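Local coordinates for protein isoflavone reductase (Medicago sativa, PDB 2GAS) that catalyses the NADPH-dependent reduction of 2'-hydroxyisoflavones to chiral isoflavanones, a late step in making the alfalfa phytoalexin (-)-medicarpin, at residues V184-Y188 / Q269-A275; V212-L216 / A275-I279. All blocks are in the same frame, centred on the assembly; numbering follows the deposited sequence.

Interaction 1 of 2, residues V184-Y188 / Q269-A275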
loop_
_atom_site.group_PDB
_atom_site.type_symbol
_atom_site.label_atom_id
_atom_site.label_comp_id
_atom_site.label_asym_id
_atom_site.label_seq_id
_atom_site.Cartn_x
_atom_site.Cartn_y
_atom_site.Cartn_z
ATOM N N VAL A 184 16.401 13.506 -1.579
ATOM C CA VAL A 184 14.955 13.624 -1.732
ATOM C C VAL A 184 14.266 12.699 -0.734
ATOM O O VAL A 184 14.498 11.493 -0.731
ATOM C CB VAL A 184 14.524 13.239 -3.159
ATOM C CG1 VAL A 184 13.014 13.324 -3.287
ATOM C CG2 VAL A 184 15.204 14.159 -4.171
ATOM N N LYS A 185 13.422 13.273 0.112
ATOM C CA LYS A 185 12.723 12.495 1.125
ATOM C C LYS A 185 11.790 11.419 0.581
ATOM O O LYS A 185 11.069 11.628 -0.395
ATOM C CB LYS A 185 11.924 13.426 2.042
ATOM C CG LYS A 185 12.767 14.284 2.975
ATOM C CD LYS A 185 13.319 13.476 4.135
ATOM C CE LYS A 185 14.047 14.379 5.129
ATOM N NZ LYS A 185 14.539 13.637 6.322
ATOM N N GLY A 186 11.825 10.262 1.236
ATOM C CA GLY A 186 10.960 9.147 0.891
ATOM C C GLY A 186 10.249 8.788 2.184
ATOM O O GLY A 186 10.749 9.128 3.256
ATOM N N ALA A 187 9.098 8.123 2.103
ATOM C CA ALA A 187 8.348 7.736 3.305
ATOM C C ALA A 187 8.217 6.216 3.344
ATOM O O ALA A 187 7.692 5.615 2.409
ATOM C CB ALA A 187 6.966 8.397 3.296
ATOM N N TYR A 188 8.702 5.603 4.424
ATOM C CA TYR A 188 8.676 4.151 4.577
ATOM C C TYR A 188 7.810 3.672 5.737
ATOM O O TYR A 188 7.750 4.309 6.784
ATOM C CB TYR A 188 10.101 3.623 4.769
ATOM C CG TYR A 188 11.038 4.015 3.656
ATOM C CD1 TYR A 188 11.754 5.211 3.714
ATOM C CD2 TYR A 188 11.175 3.218 2.523
ATOM C CE1 TYR A 188 12.585 5.606 2.668
ATOM C CE2 TYR A 188 12.003 3.604 1.466
ATOM C CZ TYR A 188 12.702 4.798 1.547
ATOM O OH TYR A 188 13.511 5.194 0.498
ATOM N N GLN A 269 9.811 7.918 -6.826
ATOM C CA GLN A 269 10.005 7.912 -5.376
ATOM C C GLN A 269 11.330 8.527 -4.919
ATOM O O GLN A 269 11.381 9.214 -3.901
ATOM C CB GLN A 269 9.896 6.460 -4.870
ATOM C CG GLN A 269 9.697 6.271 -3.355
ATOM C CD GLN A 269 10.994 5.947 -2.611
ATOM O OE1 GLN A 269 11.941 5.413 -3.193
ATOM N NE2 GLN A 269 11.026 6.246 -1.312
ATOM N N GLN A 270 12.383 8.300 -5.694
ATOM C CA GLN A 270 13.723 8.773 -5.351
ATOM C C GLN A 270 14.146 10.124 -5.916
ATOM O O GLN A 270 14.907 10.850 -5.274
ATOM C CB GLN A 270 14.750 7.722 -5.782
ATOM C CG GLN A 270 14.600 6.361 -5.096
ATOM C CD GLN A 270 15.408 6.258 -3.816
ATOM O OE1 GLN A 270 16.620 6.485 -3.817
ATOM N NE2 GLN A 270 14.745 5.901 -2.719
ATOM N N ILE A 271 13.672 10.451 -7.115
ATOM C CA ILE A 271 14.035 11.709 -7.763
ATOM C C ILE A 271 12.938 12.762 -7.735
ATOM O O ILE A 271 13.172 13.900 -7.328
ATOM C CB ILE A 271 14.458 11.472 -9.241
ATOM C CG1 ILE A 271 15.745 10.657 -9.273
ATOM C CG2 ILE A 271 14.688 12.803 -9.956
ATOM C CD1 ILE A 271 16.790 11.250 -8.409
ATOM N N LYS A 272 11.738 12.392 -8.161
ATOM C CA LYS A 272 10.649 13.358 -8.184
ATOM C C LYS A 272 10.109 13.648 -6.792
ATOM O O LYS A 272 9.460 14.672 -6.581
ATOM C CB LYS A 272 9.516 12.871 -9.092
ATOM C CG LYS A 272 9.928 12.595 -10.539
ATOM C CD LYS A 272 10.547 13.818 -11.209
ATOM C CE LYS A 272 9.525 14.928 -11.393
ATOM N NZ LYS A 272 10.064 16.048 -12.229
ATOM N N GLY A 273 10.382 12.752 -5.845
ATOM C CA GLY A 273 9.909 12.940 -4.483
ATOM C C GLY A 273 8.398 12.879 -4.354
ATOM O O GLY A 273 7.774 13.815 -3.845
ATOM N N ASP A 274 7.797 11.778 -4.794
ATOM C CA ASP A 274 6.346 11.665 -4.709
ATOM C C ASP A 274 5.776 11.636 -3.289
ATOM O O ASP A 274 4.564 11.759 -3.111
ATOM C CB ASP A 274 5.829 10.461 -5.523
ATOM C CG ASP A 274 6.527 9.157 -5.184
ATOM O OD1 ASP A 274 6.933 8.962 -4.023
ATOM O OD2 ASP A 274 6.648 8.308 -6.095
ATOM N N ALA A 275 6.634 11.488 -2.278
ATOM C CA ALA A 275 6.163 11.482 -0.892
ATOM C C ALA A 275 6.262 12.880 -0.301
ATOM O O ALA A 275 5.876 13.106 0.847
ATOM C CB ALA A 275 6.984 10.507 -0.043
HETATM O O HOH W 1 13.400 9.098 -1.727
HETATM O O HOH W 2 9.477 10.392 -2.193
HETATM O O HOH W 3 8.387 7.436 -0.703
#
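Val184 and Tyr188 meet the last turn of helix 259-271. Val184 presses its branched side chain onto backbone: CB lies 3.2 Å from Gln270 O, and CG1, anti to the backbone N (chi1 178°), packs tightly on Gly273 CA at 3.3 Å. Gly273, with its positive phi and no side chain, lets the valine come this close. The CB atoms of Ala187 and Ala275 touch at 3.9 Å.

The side chains of Gln269 and Tyr188 cross at about a right angle, amide and ring planes 75° apart, and Gln269 NE2 gives a nearly straight but weak hydrogen bond to Tyr188 OH (3.2 Å). Behind it, Gln270 NE2 donates to Gln269 OE1 (2.9 Å), which fixes the amide's rotation. An alanine in place of Gln269 would probably leave Tyr188 OH and Gln270 NE2 each short of a partner and the water on Ala187 N less firmly held. That water accepts from Ala187 N and Gln269 NE2; another donates to Val184 O and Gln269 O. A third accepts from Ala275 N beside Lys185 O and Gln269 O, with more acceptors around it than protons. Bridging water thus joins this segment to strand 185-189, the middle strand of a small mixed sheet in this NmrA-type reductase.

Interaction 2 of 2, residues V212-L216 / A275-I279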
loop_
_atom_site.group_PDB
_atom_site.type_symbol
_atom_site.label_atom_id
_atom_site.label_comp_id
_atom_site.label_asym_id
_atom_site.label_seq_id
_atom_site.Cartn_x
_atom_site.Cartn_y
_atom_site.Cartn_z
ATOM N N VAL A 212 -5.774 9.577 3.263
ATOM C CA VAL A 212 -4.979 9.499 4.494
ATOM C C VAL A 212 -3.544 9.221 4.068
ATOM O O VAL A 212 -3.272 8.244 3.371
ATOM C CB VAL A 212 -5.491 8.373 5.421
ATOM C CG1 VAL A 212 -4.587 8.235 6.642
ATOM C CG2 VAL A 212 -6.907 8.684 5.862
ATOM N N HIS A 213 -2.628 10.088 4.490
ATOM C CA HIS A 213 -1.224 9.973 4.112
ATOM C C HIS A 213 -0.335 9.490 5.237
ATOM O O HIS A 213 -0.380 10.022 6.346
ATOM C CB HIS A 213 -0.728 11.337 3.639
ATOM C CG HIS A 213 -1.622 11.969 2.623
ATOM N ND1 HIS A 213 -1.442 11.796 1.266
ATOM C CD2 HIS A 213 -2.749 12.705 2.764
ATOM C CE1 HIS A 213 -2.424 12.398 0.617
ATOM N NE2 HIS A 213 -3.230 12.955 1.502
ATOM N N ILE A 214 0.483 8.485 4.942
ATOM C CA ILE A 214 1.399 7.954 5.939
ATOM C C ILE A 214 2.816 8.447 5.651
ATOM O O ILE A 214 3.472 7.979 4.722
ATOM C CB ILE A 214 1.417 6.402 5.936
ATOM C CG1 ILE A 214 -0.010 5.848 5.975
ATOM C CG2 ILE A 214 2.232 5.890 7.126
ATOM C CD1 ILE A 214 -0.742 6.101 7.255
ATOM N N ARG A 215 3.264 9.432 6.421
ATOM C CA ARG A 215 4.620 9.967 6.311
ATOM C C ARG A 215 5.060 10.039 7.771
ATOM O O ARG A 215 4.864 11.056 8.429
ATOM C CB ARG A 215 4.639 11.375 5.697
ATOM C CG ARG A 215 4.663 11.429 4.169
ATOM C CD ARG A 215 3.296 11.732 3.580
ATOM N NE ARG A 215 2.748 13.026 4.000
ATOM C CZ ARG A 215 2.942 14.185 3.371
ATOM N NH1 ARG A 215 3.686 14.248 2.275
ATOM N NH2 ARG A 215 2.352 15.285 3.823
ATOM N N LEU A 216 5.630 8.946 8.272
ATOM C CA LEU A 216 6.059 8.867 9.669
ATOM C C LEU A 216 7.416 9.548 9.881
ATOM O O LEU A 216 8.400 9.227 9.224
ATOM C CB LEU A 216 6.095 7.397 10.092
ATOM C CG LEU A 216 4.795 6.638 9.772
ATOM C CD1 LEU A 216 5.011 5.147 9.918
ATOM C CD2 LEU A 216 3.670 7.117 10.684
ATOM N N ALA A 275 6.634 11.488 -2.278
ATOM C CA ALA A 275 6.163 11.482 -0.892
ATOM C C ALA A 275 6.262 12.880 -0.301
ATOM O O ALA A 275 5.876 13.106 0.847
ATOM C CB ALA A 275 6.984 10.507 -0.043
ATOM N N VAL A 276 6.770 13.818 -1.097
ATOM C CA VAL A 276 6.953 15.196 -0.654
ATOM C C VAL A 276 5.857 16.122 -1.166
ATOM O O VAL A 276 5.756 16.369 -2.366
ATOM C CB VAL A 276 8.312 15.742 -1.137
ATOM C CG1 VAL A 276 8.517 17.165 -0.634
ATOM C CG2 VAL A 276 9.427 14.833 -0.660
ATOM N N TYR A 277 5.043 16.625 -0.244
ATOM C CA TYR A 277 3.949 17.536 -0.574
ATOM C C TYR A 277 3.218 17.980 0.685
ATOM O O TYR A 277 3.215 17.280 1.693
ATOM C CB TYR A 277 2.943 16.867 -1.524
ATOM C CG TYR A 277 2.407 15.534 -1.033
ATOM C CD1 TYR A 277 3.017 14.340 -1.409
ATOM C CD2 TYR A 277 1.300 15.467 -0.180
ATOM C CE1 TYR A 277 2.547 13.115 -0.954
ATOM C CE2 TYR A 277 0.822 14.240 0.286
ATOM C CZ TYR A 277 1.452 13.068 -0.108
ATOM O OH TYR A 277 1.007 11.841 0.333
ATOM N N GLU A 278 2.612 19.161 0.628
ATOM C CA GLU A 278 1.847 19.669 1.757
ATOM C C GLU A 278 0.410 19.236 1.496
ATOM O O GLU A 278 -0.024 19.182 0.346
ATOM C CB GLU A 278 1.942 21.196 1.832
ATOM C CG GLU A 278 3.319 21.694 2.239
ATOM C CD GLU A 278 3.412 23.208 2.285
ATOM O OE1 GLU A 278 4.466 23.722 2.716
ATOM O OE2 GLU A 278 2.437 23.882 1.890
ATOM N N ILE A 279 -0.331 18.917 2.548
ATOM C CA ILE A 279 -1.699 18.478 2.335
ATOM C C ILE A 279 -2.723 19.586 2.493
ATOM O O ILE A 279 -2.449 20.645 3.062
ATOM C CB ILE A 279 -2.087 17.301 3.267
ATOM C CG1 ILE A 279 -2.217 17.777 4.716
ATOM C CG2 ILE A 279 -1.062 16.183 3.136
ATOM C CD1 ILE A 279 -0.951 18.268 5.329
#
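Arg215 lays its guanidinium flat on the ring of Tyr277, a cation-pi stack that ties the loop following helix 259-271 to strand 210-213 and the loop that follows it, the strand being the central one of a small parallel sheet in this NADP-Rossmann-clan protein. The two planes differ by only 18°, and NH1 sits over the centre of the ring, 3.3 Å above it. Bends at chi2 and chi3 carry the arginine across to the loop, where its edge is used as fully as its face. Arg215 NH1 and NH2 both donate hydrogen bonds to Tyr277 O, end-on, with the carbonyl oxygen in the guanidinium plane; the one from NH2 to Tyr277 O is 3.0 Å long. A further hydrogen bond runs from Arg215 NH1 to Ala275 O at 2.9 Å, coming from above that carbonyl's plane. One tyrosine thus offers both its ring and its backbone to the same cation, whose charge is met further by a salt bridge from NH2 to Glu286.

His213 takes the other end of the tyrosine. Its ring stands at 69° to that of Tyr277 in an offset edge-to-face pair, the tyrosine edge turned to the imidazole face. NE2 of the histidine is held by Asp284, and Tyr277 OH also bonds to His153, so both rings are pinned beyond the contact. His213 lies near Arg137, a residue that probably binds NADP(+). Ile279 adds an apolar lid, its CG2 over a face of the imidazole, 4.2 Å from the ring centroid. The shortest link is the hydrogen bond between His213 ND1 and Tyr277 OH, at 2.6 Å.

Ala275 belongs to both contacts: interaction 1 holds its methyl group, while interaction 2 uses its carbonyl oxygen. The chain leaving helix 259-271 is therefore fastened first to strand 185-189 and then to strand 210-213 and the loop that follows it, two strands of different sheets. Most residues of interaction 1 are buried, and it combines tight contacts of Val184 and two alanines with neutral amides, a tyrosine hydroxyl and bridging waters. Interaction 2 is only partly buried and relies on a cation, aromatic rings and direct hydrogen bonds from side chains to loop carbonyls. The two also touch directly, for Ala187 CB packs against Arg215 CG at 3.9 Å, and Lys185 O lies against the Val276 side chain.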